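Local coordinates for endo-pectate lyase (Erwinia chrysanthemi, PDB 3B4N), which cleaves polygalacturonate by calcium-dependent beta-elimination and probably also degrades highly methylated pectins, acting within the chain, at residues Gly288-Ile293 / Asn333-Arg338; Val308-Lys313 / Thr322-Glu327; Cys121-Thr126 / Val137-Ser142; Ala20-Met25 / Trp37-Ser42; Asn83-Val88 / Ser100-Thr105. One frame throughout, in Å; residues are numbered along the deposited sequence.

Contact 1 of 5, residues Gly288-Ile293 / Asn333-Arg338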
# COMPACT_ATOMS: atom_id res chain seq x y z
N GLY A 288 -13.11 -17.42 -11.32
CA GLY A 288 -12.84 -18.00 -10.02
C GLY A 288 -12.09 -17.14 -9.02
O GLY A 288 -11.61 -17.66 -8.01
N ASP A 289 -11.98 -15.85 -9.29
CA ASP A 289 -11.27 -14.95 -8.38
C ASP A 289 -11.95 -14.90 -7.02
O ASP A 289 -13.18 -14.96 -6.93
CB ASP A 289 -11.26 -13.52 -8.90
CG ASP A 289 -10.56 -13.35 -10.22
OD1 ASP A 289 -9.90 -14.30 -10.72
OD2 ASP A 289 -10.67 -12.24 -10.76
N VAL A 290 -11.17 -14.75 -5.96
CA VAL A 290 -11.76 -14.62 -4.64
C VAL A 290 -11.03 -13.56 -3.84
O VAL A 290 -9.80 -13.61 -3.71
CB VAL A 290 -11.69 -15.93 -3.83
CG1 VAL A 290 -12.41 -15.73 -2.49
CG2 VAL A 290 -12.34 -17.07 -4.62
N ALA A 291 -11.78 -12.60 -3.31
CA ALA A 291 -11.21 -11.54 -2.48
C ALA A 291 -11.62 -11.86 -1.05
O ALA A 291 -12.80 -11.97 -0.75
CB ALA A 291 -11.76 -10.19 -2.88
N THR A 292 -10.64 -12.01 -0.17
CA THR A 292 -10.88 -12.31 1.24
C THR A 292 -10.43 -11.06 1.99
O THR A 292 -9.24 -10.77 2.04
CB THR A 292 -10.09 -13.56 1.66
OG1 THR A 292 -10.54 -14.67 0.87
CG2 THR A 292 -10.29 -13.87 3.13
N ILE A 293 -11.39 -10.35 2.57
CA ILE A 293 -11.13 -9.06 3.23
C ILE A 293 -11.63 -8.90 4.66
O ILE A 293 -12.77 -9.22 4.97
CB ILE A 293 -11.80 -7.93 2.40
CG1 ILE A 293 -11.26 -7.93 0.98
CG2 ILE A 293 -11.58 -6.57 3.06
CD1 ILE A 293 -12.02 -6.99 0.05
N ASN A 333 -17.08 -15.56 -4.31
CA ASN A 333 -15.99 -14.74 -4.81
C ASN A 333 -15.68 -13.49 -4.00
O ASN A 333 -14.59 -12.94 -4.11
CB ASN A 333 -16.29 -14.39 -6.27
CG ASN A 333 -16.58 -15.63 -7.08
OD1 ASN A 333 -17.73 -16.02 -7.27
ND2 ASN A 333 -15.52 -16.28 -7.53
N CYS A 334 -16.62 -13.06 -3.17
CA CYS A 334 -16.42 -11.91 -2.31
C CYS A 334 -16.52 -12.39 -0.87
O CYS A 334 -17.59 -12.35 -0.25
CB CYS A 334 -17.46 -10.83 -2.58
SG CYS A 334 -17.13 -9.80 -4.04
N LYS A 335 -15.39 -12.87 -0.35
CA LYS A 335 -15.32 -13.37 1.01
C LYS A 335 -15.05 -12.21 1.96
O LYS A 335 -13.97 -12.09 2.54
CB LYS A 335 -14.22 -14.42 1.13
CG LYS A 335 -14.56 -15.77 0.48
CD LYS A 335 -15.60 -16.52 1.29
CE LYS A 335 -15.88 -17.90 0.70
NZ LYS A 335 -16.90 -18.63 1.51
N VAL A 336 -16.04 -11.34 2.07
CA VAL A 336 -15.98 -10.20 2.96
C VAL A 336 -17.34 -10.11 3.65
O VAL A 336 -18.39 -10.27 3.02
CB VAL A 336 -15.65 -8.89 2.20
CG1 VAL A 336 -16.72 -8.58 1.17
CG2 VAL A 336 -15.51 -7.73 3.18
N SER A 337 -17.31 -9.90 4.96
CA SER A 337 -18.54 -9.78 5.74
C SER A 337 -18.62 -8.34 6.26
O SER A 337 -17.62 -7.63 6.27
CB SER A 337 -18.50 -10.74 6.94
OG SER A 337 -18.29 -12.09 6.54
N ARG A 338 -19.81 -7.92 6.68
CA ARG A 338 -19.97 -6.57 7.20
C ARG A 338 -19.01 -6.28 8.34
O ARG A 338 -18.58 -5.15 8.52
CB ARG A 338 -21.40 -6.35 7.70
CG ARG A 338 -22.31 -5.61 6.74
CD ARG A 338 -22.91 -6.54 5.71
NE ARG A 338 -23.97 -5.88 4.95
CZ ARG A 338 -24.82 -6.52 4.15
NH1 ARG A 338 -25.75 -5.85 3.49
NH2 ARG A 338 -24.74 -7.84 4.03
O HOH W 1 -14.85 -10.19 6.45

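Contact 2 of 5, residues Val308-Lys313 / Thr322-Glu327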
# COMPACT_ATOMS: atom_id res chain seq x y z
N VAL A 308 -17.41 -2.25 -1.24
CA VAL A 308 -16.14 -2.90 -0.95
C VAL A 308 -15.77 -3.91 -2.03
O VAL A 308 -14.91 -3.63 -2.87
CB VAL A 308 -16.20 -3.54 0.46
CG1 VAL A 308 -14.90 -4.27 0.78
CG2 VAL A 308 -16.43 -2.42 1.49
N CYS A 309 -16.42 -5.06 -2.06
CA CYS A 309 -16.11 -6.07 -3.07
C CYS A 309 -17.17 -6.07 -4.16
O CYS A 309 -18.36 -6.18 -3.87
CB CYS A 309 -16.03 -7.45 -2.43
SG CYS A 309 -15.43 -8.81 -3.49
N GLU A 310 -16.74 -5.93 -5.40
CA GLU A 310 -17.68 -5.94 -6.52
C GLU A 310 -17.32 -7.08 -7.45
O GLU A 310 -16.14 -7.35 -7.70
CB GLU A 310 -17.64 -4.61 -7.28
CG GLU A 310 -18.08 -3.42 -6.44
CD GLU A 310 -18.06 -2.11 -7.20
OE1 GLU A 310 -17.07 -1.84 -7.89
OE2 GLU A 310 -19.05 -1.36 -7.10
N GLU A 311 -18.35 -7.75 -7.95
CA GLU A 311 -18.17 -8.87 -8.87
C GLU A 311 -18.35 -8.40 -10.31
O GLU A 311 -19.23 -7.58 -10.60
CB GLU A 311 -19.16 -9.99 -8.55
CG GLU A 311 -18.78 -10.72 -7.26
CD GLU A 311 -19.73 -11.83 -6.86
OE1 GLU A 311 -19.41 -12.52 -5.87
OE2 GLU A 311 -20.78 -12.01 -7.50
N PHE A 312 -17.49 -8.91 -11.19
CA PHE A 312 -17.49 -8.58 -12.61
C PHE A 312 -17.34 -9.84 -13.43
O PHE A 312 -17.05 -10.91 -12.90
CB PHE A 312 -16.27 -7.73 -12.97
CG PHE A 312 -16.23 -6.38 -12.34
CD1 PHE A 312 -16.66 -5.27 -13.05
CD2 PHE A 312 -15.72 -6.22 -11.06
CE1 PHE A 312 -16.58 -4.00 -12.50
CE2 PHE A 312 -15.64 -4.95 -10.49
CZ PHE A 312 -16.06 -3.84 -11.21
N LYS A 313 -17.52 -9.68 -14.74
CA LYS A 313 -17.31 -10.77 -15.67
C LYS A 313 -16.04 -10.35 -16.40
O LYS A 313 -15.99 -9.27 -16.98
CB LYS A 313 -18.44 -10.89 -16.70
CG LYS A 313 -18.26 -12.08 -17.65
CD LYS A 313 -19.23 -12.03 -18.82
CE LYS A 313 -18.86 -10.95 -19.81
NZ LYS A 313 -19.76 -10.93 -21.00
N THR A 322 -16.72 -6.84 -20.83
CA THR A 322 -16.81 -7.08 -19.39
C THR A 322 -18.17 -6.58 -18.92
O THR A 322 -18.83 -5.79 -19.60
CB THR A 322 -15.73 -6.33 -18.60
OG1 THR A 322 -15.89 -4.91 -18.79
CG2 THR A 322 -14.33 -6.75 -19.05
N GLU A 323 -18.59 -7.05 -17.75
CA GLU A 323 -19.86 -6.65 -17.17
C GLU A 323 -19.65 -6.46 -15.67
O GLU A 323 -18.80 -7.13 -15.08
CB GLU A 323 -20.93 -7.72 -17.39
CG GLU A 323 -21.27 -8.01 -18.84
CD GLU A 323 -22.29 -9.12 -18.98
OE1 GLU A 323 -23.38 -9.01 -18.38
OE2 GLU A 323 -22.01 -10.10 -19.70
N LYS A 324 -20.41 -5.55 -15.07
CA LYS A 324 -20.31 -5.29 -13.64
C LYS A 324 -21.59 -5.80 -12.99
O LYS A 324 -22.69 -5.36 -13.35
CB LYS A 324 -20.17 -3.79 -13.39
CG LYS A 324 -19.98 -3.42 -11.93
CD LYS A 324 -19.93 -1.91 -11.76
CE LYS A 324 -19.68 -1.52 -10.33
NZ LYS A 324 -19.62 -0.03 -10.21
N TYR A 325 -21.46 -6.72 -12.04
CA TYR A 325 -22.64 -7.28 -11.37
C TYR A 325 -23.02 -6.54 -10.09
O TYR A 325 -24.17 -6.58 -9.66
CB TYR A 325 -22.40 -8.76 -11.07
CG TYR A 325 -22.13 -9.60 -12.30
CD1 TYR A 325 -20.95 -10.32 -12.44
CD2 TYR A 325 -23.08 -9.70 -13.32
CE1 TYR A 325 -20.71 -11.12 -13.56
CE2 TYR A 325 -22.85 -10.48 -14.45
CZ TYR A 325 -21.66 -11.19 -14.56
OH TYR A 325 -21.43 -11.97 -15.68
N GLY A 326 -22.05 -5.87 -9.48
CA GLY A 326 -22.33 -5.11 -8.27
C GLY A 326 -21.61 -5.54 -7.01
O GLY A 326 -20.89 -6.55 -6.99
N GLU A 327 -21.82 -4.77 -5.95
CA GLU A 327 -21.22 -5.06 -4.65
C GLU A 327 -21.88 -6.28 -4.03
O GLU A 327 -23.10 -6.42 -4.05
CB GLU A 327 -21.35 -3.87 -3.71
CG GLU A 327 -20.88 -4.19 -2.29
CD GLU A 327 -20.88 -2.98 -1.38
OE1 GLU A 327 -21.76 -2.12 -1.53
OE2 GLU A 327 -20.00 -2.91 -0.49
O HOH W 2 -18.57 -5.79 -0.27
O HOH W 3 -16.34 -0.19 -10.03
O HOH W 4 -18.90 1.06 -7.98

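Contact 3 of 5, residues Cys121-Thr126 / Val137-Ser142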
# COMPACT_ATOMS: atom_id res chain seq x y z
N CYS A 121 18.74 1.10 -5.19
CA CYS A 121 17.39 1.42 -5.62
C CYS A 121 17.38 2.60 -6.58
O CYS A 121 17.36 3.76 -6.17
CB CYS A 121 16.53 1.71 -4.38
SG CYS A 121 16.77 0.39 -3.14
N LYS A 122 17.43 2.27 -7.87
CA LYS A 122 17.44 3.26 -8.94
C LYS A 122 16.41 2.79 -9.97
O LYS A 122 16.17 1.60 -10.11
CB LYS A 122 18.82 3.29 -9.61
CG LYS A 122 19.97 3.66 -8.67
CD LYS A 122 19.93 5.13 -8.29
CE LYS A 122 21.05 5.47 -7.31
NZ LYS A 122 22.38 5.07 -7.84
N PRO A 123 15.79 3.73 -10.69
CA PRO A 123 14.80 3.35 -11.69
C PRO A 123 15.32 2.31 -12.68
O PRO A 123 16.43 2.45 -13.21
CB PRO A 123 14.47 4.68 -12.37
CG PRO A 123 14.55 5.64 -11.22
CD PRO A 123 15.83 5.20 -10.52
N GLY A 124 14.53 1.26 -12.89
CA GLY A 124 14.91 0.21 -13.82
C GLY A 124 15.63 -0.97 -13.19
O GLY A 124 15.88 -1.97 -13.86
N ALA A 125 15.96 -0.86 -11.91
CA ALA A 125 16.66 -1.94 -11.23
C ALA A 125 15.79 -3.18 -11.05
O ALA A 125 14.59 -3.07 -10.82
CB ALA A 125 17.16 -1.45 -9.89
N THR A 126 16.42 -4.34 -11.16
CA THR A 126 15.75 -5.62 -10.95
C THR A 126 16.44 -6.32 -9.79
O THR A 126 17.67 -6.45 -9.76
CB THR A 126 15.84 -6.54 -12.18
OG1 THR A 126 15.10 -5.98 -13.26
CG2 THR A 126 15.28 -7.91 -11.85
N VAL A 137 15.35 6.24 0.64
CA VAL A 137 15.61 7.15 -0.47
C VAL A 137 14.40 7.31 -1.38
O VAL A 137 13.46 6.51 -1.32
CB VAL A 137 16.79 6.66 -1.35
CG1 VAL A 137 18.05 6.53 -0.50
CG2 VAL A 137 16.44 5.35 -2.02
N THR A 138 14.44 8.34 -2.21
CA THR A 138 13.37 8.63 -3.16
C THR A 138 13.83 8.29 -4.57
O THR A 138 14.99 8.52 -4.92
CB THR A 138 13.01 10.14 -3.15
OG1 THR A 138 12.45 10.50 -1.88
CG2 THR A 138 11.99 10.46 -4.26
N ILE A 139 12.93 7.73 -5.37
CA ILE A 139 13.24 7.45 -6.76
C ILE A 139 12.03 7.85 -7.58
O ILE A 139 10.92 7.96 -7.05
CB ILE A 139 13.56 5.95 -7.03
CG1 ILE A 139 12.32 5.09 -6.79
CG2 ILE A 139 14.75 5.52 -6.18
CD1 ILE A 139 12.50 3.66 -7.29
N GLY A 140 12.25 8.09 -8.86
CA GLY A 140 11.16 8.47 -9.73
C GLY A 140 11.70 8.83 -11.09
O GLY A 140 12.89 9.13 -11.24
N THR A 141 10.84 8.77 -12.10
CA THR A 141 11.23 9.12 -13.45
C THR A 141 10.22 10.16 -13.94
O THR A 141 10.44 11.37 -13.76
CB THR A 141 11.24 7.87 -14.39
OG1 THR A 141 10.00 7.17 -14.30
CG2 THR A 141 12.38 6.91 -13.99
N SER A 142 9.11 9.71 -14.49
CA SER A 142 8.09 10.64 -14.99
C SER A 142 6.71 10.01 -14.95
O SER A 142 6.54 8.85 -14.58
CB SER A 142 8.42 11.03 -16.43
OG SER A 142 8.45 9.88 -17.26

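Contact 4 of 5, residues Ala20-Met25 / Trp37-Ser42. With EDO (1,2-ethanediol), chain G.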
# COMPACT_ATOMS: atom_id res chain seq x y z
N ALA A 20 18.02 -6.55 16.06
CA ALA A 20 16.89 -6.12 15.18
C ALA A 20 17.03 -4.64 14.83
O ALA A 20 17.76 -3.90 15.49
CB ALA A 20 15.56 -6.37 15.88
N GLN A 21 16.31 -4.22 13.80
CA GLN A 21 16.35 -2.83 13.37
C GLN A 21 14.98 -2.35 12.93
O GLN A 21 14.11 -3.15 12.60
CB GLN A 21 17.34 -2.66 12.21
CG GLN A 21 18.80 -2.84 12.61
CD GLN A 21 19.74 -2.70 11.43
OE1 GLN A 21 19.67 -3.47 10.47
NE2 GLN A 21 20.63 -1.72 11.50
N THR A 22 14.82 -1.03 12.95
CA THR A 22 13.58 -0.40 12.53
C THR A 22 13.94 0.82 11.70
O THR A 22 14.78 1.62 12.11
CB THR A 22 12.74 0.07 13.74
OG1 THR A 22 12.46 -1.05 14.59
CG2 THR A 22 11.44 0.70 13.29
N THR A 23 13.35 0.94 10.52
CA THR A 23 13.58 2.09 9.65
C THR A 23 12.26 2.82 9.51
O THR A 23 11.23 2.22 9.18
CB THR A 23 14.09 1.68 8.26
OG1 THR A 23 15.39 1.07 8.38
CG2 THR A 23 14.20 2.90 7.35
N LEU A 24 12.30 4.12 9.77
CA LEU A 24 11.13 4.98 9.73
C LEU A 24 11.17 5.98 8.59
O LEU A 24 12.23 6.49 8.23
CB LEU A 24 11.03 5.73 11.06
CG LEU A 24 9.86 6.70 11.25
CD1 LEU A 24 8.55 5.93 11.19
CD2 LEU A 24 9.98 7.42 12.61
N MET A 25 10.00 6.23 8.00
CA MET A 25 9.86 7.22 6.94
C MET A 25 8.64 8.07 7.25
O MET A 25 7.71 7.63 7.93
CB MET A 25 9.68 6.55 5.58
CG MET A 25 10.93 5.83 5.11
SD MET A 25 10.63 4.96 3.58
CE MET A 25 10.50 6.26 2.50
N TRP A 37 6.97 2.45 8.82
CA TRP A 37 8.24 1.86 9.19
C TRP A 37 8.27 0.39 8.86
O TRP A 37 7.24 -0.23 8.61
CB TRP A 37 8.52 2.05 10.69
CG TRP A 37 7.50 1.42 11.61
CD1 TRP A 37 7.56 0.18 12.19
CD2 TRP A 37 6.26 2.00 12.03
NE1 TRP A 37 6.44 -0.04 12.94
CE2 TRP A 37 5.62 1.05 12.86
CE3 TRP A 37 5.63 3.22 11.78
CZ2 TRP A 37 4.37 1.30 13.45
CZ3 TRP A 37 4.39 3.47 12.35
CH2 TRP A 37 3.77 2.51 13.18
N SER A 38 9.48 -0.16 8.83
CA SER A 38 9.66 -1.58 8.63
C SER A 38 10.54 -2.01 9.79
O SER A 38 11.36 -1.24 10.29
CB SER A 38 10.36 -1.90 7.30
OG SER A 38 11.68 -1.40 7.28
N THR A 39 10.35 -3.23 10.26
CA THR A 39 11.16 -3.74 11.35
C THR A 39 11.38 -5.22 11.10
O THR A 39 10.53 -5.89 10.51
CB THR A 39 10.49 -3.54 12.74
OG1 THR A 39 11.38 -4.01 13.76
CG2 THR A 39 9.17 -4.30 12.83
N ASP A 40 12.54 -5.73 11.52
CA ASP A 40 12.81 -7.15 11.38
C ASP A 40 12.73 -7.85 12.74
O ASP A 40 13.15 -9.00 12.88
CB ASP A 40 14.17 -7.40 10.72
CG ASP A 40 15.28 -6.63 11.38
OD1 ASP A 40 15.15 -6.28 12.56
OD2 ASP A 40 16.31 -6.38 10.70
N GLU A 41 12.19 -7.15 13.74
CA GLU A 41 12.02 -7.76 15.06
C GLU A 41 10.95 -8.84 14.86
O GLU A 41 9.87 -8.56 14.34
CB GLU A 41 11.54 -6.71 16.08
CG GLU A 41 10.99 -7.31 17.38
CD GLU A 41 11.96 -8.27 18.04
OE1 GLU A 41 11.52 -9.35 18.49
OE2 GLU A 41 13.17 -7.95 18.10
N SER A 42 11.25 -10.07 15.27
CA SER A 42 10.32 -11.17 15.08
C SER A 42 9.26 -11.39 16.15
O SER A 42 8.23 -12.02 15.89
CB SER A 42 11.11 -12.47 14.90
OG SER A 42 11.89 -12.74 16.05
C1 EDO G . 14.21 -2.90 9.36
O1 EDO G . 13.07 -3.45 8.50
C2 EDO G . 15.47 -2.51 8.58
O2 EDO G . 15.07 -1.37 7.58

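Contact 5 of 5, residues Asn83-Val88 / Ser100-Thr105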
# COMPACT_ATOMS: atom_id res chain seq x y z
N ASN A 83 8.19 22.53 13.96
CA ASN A 83 8.74 21.40 13.23
C ASN A 83 8.72 20.24 14.21
O ASN A 83 8.83 20.44 15.42
CB ASN A 83 10.17 21.68 12.78
CG ASN A 83 10.22 22.49 11.50
OD1 ASN A 83 10.92 23.49 11.42
ND2 ASN A 83 9.48 22.05 10.49
N TYR A 84 8.56 19.03 13.70
CA TYR A 84 8.52 17.85 14.56
C TYR A 84 9.48 16.77 14.13
O TYR A 84 9.81 16.63 12.96
CB TYR A 84 7.10 17.26 14.60
CG TYR A 84 6.07 18.21 15.16
CD1 TYR A 84 5.45 19.14 14.34
CD2 TYR A 84 5.75 18.18 16.51
CE1 TYR A 84 4.52 20.04 14.86
CE2 TYR A 84 4.82 19.08 17.05
CZ TYR A 84 4.21 19.99 16.21
OH TYR A 84 3.29 20.87 16.73
N TRP A 85 9.93 16.01 15.13
CA TRP A 85 10.80 14.86 14.92
C TRP A 85 10.04 13.68 15.50
O TRP A 85 9.38 13.79 16.55
CB TRP A 85 12.13 15.02 15.67
CG TRP A 85 13.14 15.83 14.94
CD1 TRP A 85 14.23 15.38 14.25
CD2 TRP A 85 13.14 17.25 14.80
NE1 TRP A 85 14.90 16.43 13.68
CE2 TRP A 85 14.26 17.59 14.00
CE3 TRP A 85 12.31 18.28 15.27
CZ2 TRP A 85 14.56 18.91 13.66
CZ3 TRP A 85 12.61 19.59 14.93
CH2 TRP A 85 13.73 19.90 14.13
N TYR A 86 10.11 12.55 14.79
CA TYR A 86 9.45 11.33 15.21
C TYR A 86 10.41 10.15 15.25
O TYR A 86 11.38 10.10 14.51
CB TYR A 86 8.34 10.96 14.22
CG TYR A 86 7.18 11.92 14.15
CD1 TYR A 86 6.06 11.76 14.96
CD2 TYR A 86 7.19 12.96 13.23
CE1 TYR A 86 4.96 12.61 14.84
CE2 TYR A 86 6.11 13.82 13.10
CZ TYR A 86 5.00 13.64 13.91
OH TYR A 86 3.92 14.49 13.78
N TRP A 87 10.10 9.21 16.14
CA TRP A 87 10.84 7.96 16.28
C TRP A 87 9.79 6.90 16.58
O TRP A 87 8.76 7.19 17.18
CB TRP A 87 11.79 7.96 17.48
CG TRP A 87 12.96 8.86 17.40
CD1 TRP A 87 14.24 8.52 17.06
CD2 TRP A 87 12.99 10.24 17.73
NE1 TRP A 87 15.06 9.61 17.16
CE2 TRP A 87 14.32 10.69 17.57
CE3 TRP A 87 12.01 11.16 18.14
CZ2 TRP A 87 14.70 12.01 17.82
CZ3 TRP A 87 12.39 12.48 18.39
CH2 TRP A 87 13.73 12.89 18.22
N VAL A 88 10.05 5.67 16.15
CA VAL A 88 9.16 4.56 16.46
C VAL A 88 10.01 3.53 17.20
O VAL A 88 11.10 3.15 16.75
CB VAL A 88 8.53 3.94 15.20
CG1 VAL A 88 7.88 2.60 15.56
CG2 VAL A 88 7.48 4.88 14.64
N SER A 100 13.88 3.26 15.89
CA SER A 100 14.14 3.69 14.53
C SER A 100 14.99 4.95 14.46
O SER A 100 15.29 5.60 15.47
CB SER A 100 12.82 4.00 13.82
OG SER A 100 12.29 5.23 14.34
N ASN A 101 15.37 5.27 13.23
CA ASN A 101 16.07 6.50 12.93
C ASN A 101 15.01 7.57 13.15
O ASN A 101 13.80 7.26 13.16
CB ASN A 101 16.46 6.54 11.46
CG ASN A 101 15.27 6.30 10.54
OD1 ASN A 101 14.75 7.22 9.89
ND2 ASN A 101 14.83 5.07 10.50
N ALA A 102 15.44 8.81 13.31
CA ALA A 102 14.50 9.90 13.47
C ALA A 102 14.11 10.42 12.08
O ALA A 102 14.88 10.31 11.12
CB ALA A 102 15.15 11.04 14.25
N VAL A 103 12.89 10.94 11.97
CA VAL A 103 12.44 11.58 10.74
C VAL A 103 11.91 12.93 11.19
O VAL A 103 11.52 13.09 12.35
CB VAL A 103 11.33 10.81 10.00
CG1 VAL A 103 11.87 9.48 9.49
CG2 VAL A 103 10.14 10.62 10.91
N THR A 104 11.89 13.91 10.30
CA THR A 104 11.44 15.24 10.69
C THR A 104 10.74 15.98 9.57
O THR A 104 10.94 15.70 8.39
CB THR A 104 12.64 16.08 11.15
OG1 THR A 104 12.19 17.37 11.58
CG2 THR A 104 13.64 16.27 10.01
N THR A 105 9.91 16.94 9.97
CA THR A 105 9.19 17.78 9.02
C THR A 105 10.08 18.96 8.64
O THR A 105 9.78 19.69 7.69
CB THR A 105 7.89 18.35 9.64
OG1 THR A 105 8.23 19.13 10.79
CG2 THR A 105 6.94 17.24 10.04

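Contact 1 of 5, residues Gly288-Ile293 / Asn333-Arg338
Asn333 and the edge of strand 290-293 are joined by both side chain and backbone. The side-chain bond comes first: Asn333 ND2 donates to Asp289 O at 2.8 Å, with the acceptor lying almost in the amide plane and an N-H...O angle of 166°. With CG swung beside its own backbone N (chi1 -53°), the amide reaches back to a carbonyl just ahead of the strand.

Backbone bonds then continue the pairing in parallel register. Ala291 N donates to Asn333 O at 2.9 Å, Lys335 N returns to Ala291 O at 2.8 Å, and Ile293 N meets Lys335 O at 3.1 Å. An inverse gamma turn centred on Lys335, with a weak bond from Val336 N to Cys334 O, bends the chain here. A water carries the pairing on, donating a hydrogen bond to Ile293 O and accepting one from Ser337 N.

Apolar contacts differ on the two faces. Beside Thr292, the methylene CG of Lys335 touches Val290 CG1 at 3.7 Å, while its chain, bent at chi2, carries the amine away. On the face of Ala291 and Cys334, the CG2 branch of Val336 packs on Ile293 CB at 3.8 Å, both side chains pointing the same way.

Parallel strands 5° apart fit the stacking of successive turns in a right-handed parallel beta helix. The register thus rests on backbone N-H...O bonds, and the Asn333 carboxamide adds one more ahead of the strand.

Contact 2 of 5, residues Val308-Lys313 / Thr322-Glu327
Lys313 NZ meets Glu323 OE2 at 2.7 Å, a salt bridge that uses the anti lone pair of the carboxylate. At the other end Val308 N donates to Glu327 OE2 at 2.8 Å from well above the carboxylate plane, and a water ties the same oxygen to Cys309 N. Between them lies a looser ion pair, Glu310 OE2 to Lys324 NZ at 3.4 Å, reinforced by a water that donates a hydrogen bond to Glu310 OE2 and accepts one from the amine.

Lys324 reaches Glu310 as a fully extended chain, with CG anti to the backbone N (chi1 -176°), and on the way its CG passes Phe312 CE1 at 3.5 Å. Across the strands, the hydroxyl of Tyr325 lies against the start of the Lys313 chain, with OH 3.3 Å from CB.

These side chains are placed by an antiparallel frame with a classic beta bulge. Two residues, Tyr325 and Gly326, stand opposite the single Glu311, whose O accepts from Tyr325 N at 2.8 Å and only weakly from Gly326 N. Glu311 N binds Gly326 O at 3.0 Å. Gly326 adopts a conformation (phi 118°) that leaves no room for a beta carbon.

Glu311 OE1 is hydrogen-bonded to Thr331 OG1 and OE2 salt-bridged to Arg285, which also makes a cation-pi contact with Tyr325; Arg252 meets the Phe312 ring likewise. Strand 309-313 runs between parallel strand 276-284 and antiparallel strand 323-327, outermost in the sheet within the chain.

Contact 3 of 5, residues Cys121-Thr126 / Val137-Ser142
Ile139 and Cys121 meet where the CG2 methyl of the isoleucine, the short branch at CB, presses on a backbone carbonyl. Followed outward from the backbone, Ile139 first offers CB, which lies 4.2 Å from Pro123 CD. Its CG2 then comes to 3.1 Å from Cys121 O, a close van der Waals approach at a carbon with no polar hydrogen to give. The position follows from chi1 of 66°: CG2 is turned beside the backbone N, whereas CG1 is wedged between that N and the carbonyl carbon. CG1 and CD1 extend past the contact; the side chain as a whole packs on Leu164, Ile166 and Ile154.

On both flanks the contact is also apolar. Cys121 CB touches Val137 CG2 at 4.3 Å. Pro123 CB lies 3.5 Å from Thr141 CG2, tighter than an ordinary carbon contact, and Pro123 CG is close behind at 3.7 Å; the two side chains run alongside with opposed directions. Thr141 presents its methyl because CG2 is anti to the carbonyl carbon.

Pro123 owes its place to a type II beta turn from Lys122 to Ala125, closed by Ala125 N to Lys122 O at 3.1 Å. Gly124, with phi 93°, takes the turn's third position.

The contact belongs to the first part of the parallel beta helix. Cys121 is disulfide-bonded to Cys134; its segment leads into strand 125-128, beside strand 154-157, and the Ile139 backbone is hydrogen-bonded to Arg165 and Ser167, at and just after strand 164-166.

Contact 4 of 5, residues Ala20-Met25 / Trp37-Ser42
Gln21 O accepts two hydrogen bonds from consecutive residues, Thr39 and Asp40, just before strand 22-25: Asp40 N donates to it at 3.2 Å, and Thr39 OG1 from above its carbonyl plane at 3.1 Å. The threonine hydroxyl reaches there because OG1 stands anti to the backbone N (chi1 -177°). It also accepts from Glu41 N, forming an ST turn. The loop is held a second time by Asp40, whose OD1 receives Gln21 N at 2.7 Å on its syn side.

Farther along, Thr23 and Ser38 form a hydrogen-bonded antiparallel pair, Thr23 N to Ser38 O and Ser38 N to Thr23 O, both 3.0 Å. On their face lies a 1,2-ethanediol, probably from the crystallisation liquor; its O1 is hydrogen-bonded to Ser38 OG at 2.8 Å.

On the face of Thr22, Leu24, Trp37 and Thr39 the packing includes Leu24 CD1, which crosses to Trp37 CB at 3.9 Å, and Thr22 CG2, 4.1 Å from Trp37 CD1. Thr22 OG1 is hydrogen-bonded to Val98 O.

This is a beta hairpin, with strand 22-29 at one edge of a three-stranded antiparallel sheet. Leu24 and Trp37 both reach Val88 of strand 85-92, whereas Ser38, on the opposite face, touches Glu185 and Asn186 of strand 181-189 in the beta helix.

Contact 5 of 5, residues Asn83-Val88 / Ser100-Thr105
Thr105 OG1 accepts two bonds at the mouth of this antiparallel beta hairpin: Tyr84 N at 2.9 Å and, in the amide plane of Asn83, its ND2 at 3.2 Å. Tyr84 O in turn takes Thr105 N at 3.0 Å and the hydroxyl of Thr104, which comes from above the carbonyl plane at 2.8 Å. That OG1 lies anti to the Thr104 backbone N (chi1 -178°), which places it between Tyr84 O and the Trp85 ring. At the far end Ser100 OG receives Val88 N at 2.9 Å, nearly straight at 171°, and donates to the backbone Asn101 O. Tyr86 and Val103 are the hydrogen-bonded pair between these ends.

Outside this polar frame, Tyr86 CB packs on Val103 CG2, while the tyrosine hydroxyl is bound by Asp75 and Asn33. Two indoles are met by residues of 102-104. Ala102 CB lies over one face of Trp87, toward its rim, 3.2 Å from NE1. Over the Trp85 indole, Thr104 CB makes a CH-pi contact with the five-membered ring, 3.5 Å from its centroid and 12° off the normal.

From the N terminus, contact 4 closes the first hairpin, and contact 5 closes another in the neighbouring four-stranded antiparallel sheet. These two contacts touch, centres 14 Å apart, with Thr22 and Leu24 packing on Ser100 and Val103, so the two antiparallel sheets of the N-terminal part are in direct contact. Contact 3 closes a short loop (121-142) at the start of the beta helix, its nearest atoms about 5 Å from contact 4 without touching. At the C-terminal end contact 1 joins residues 288-293 to 333-338. Contacts 4, 5, 3 and 1 follow in series, none crossing; contact 2 alone is nested, inside the loop of contact 1, and the Cys309-Cys334 disulfide binds that pair.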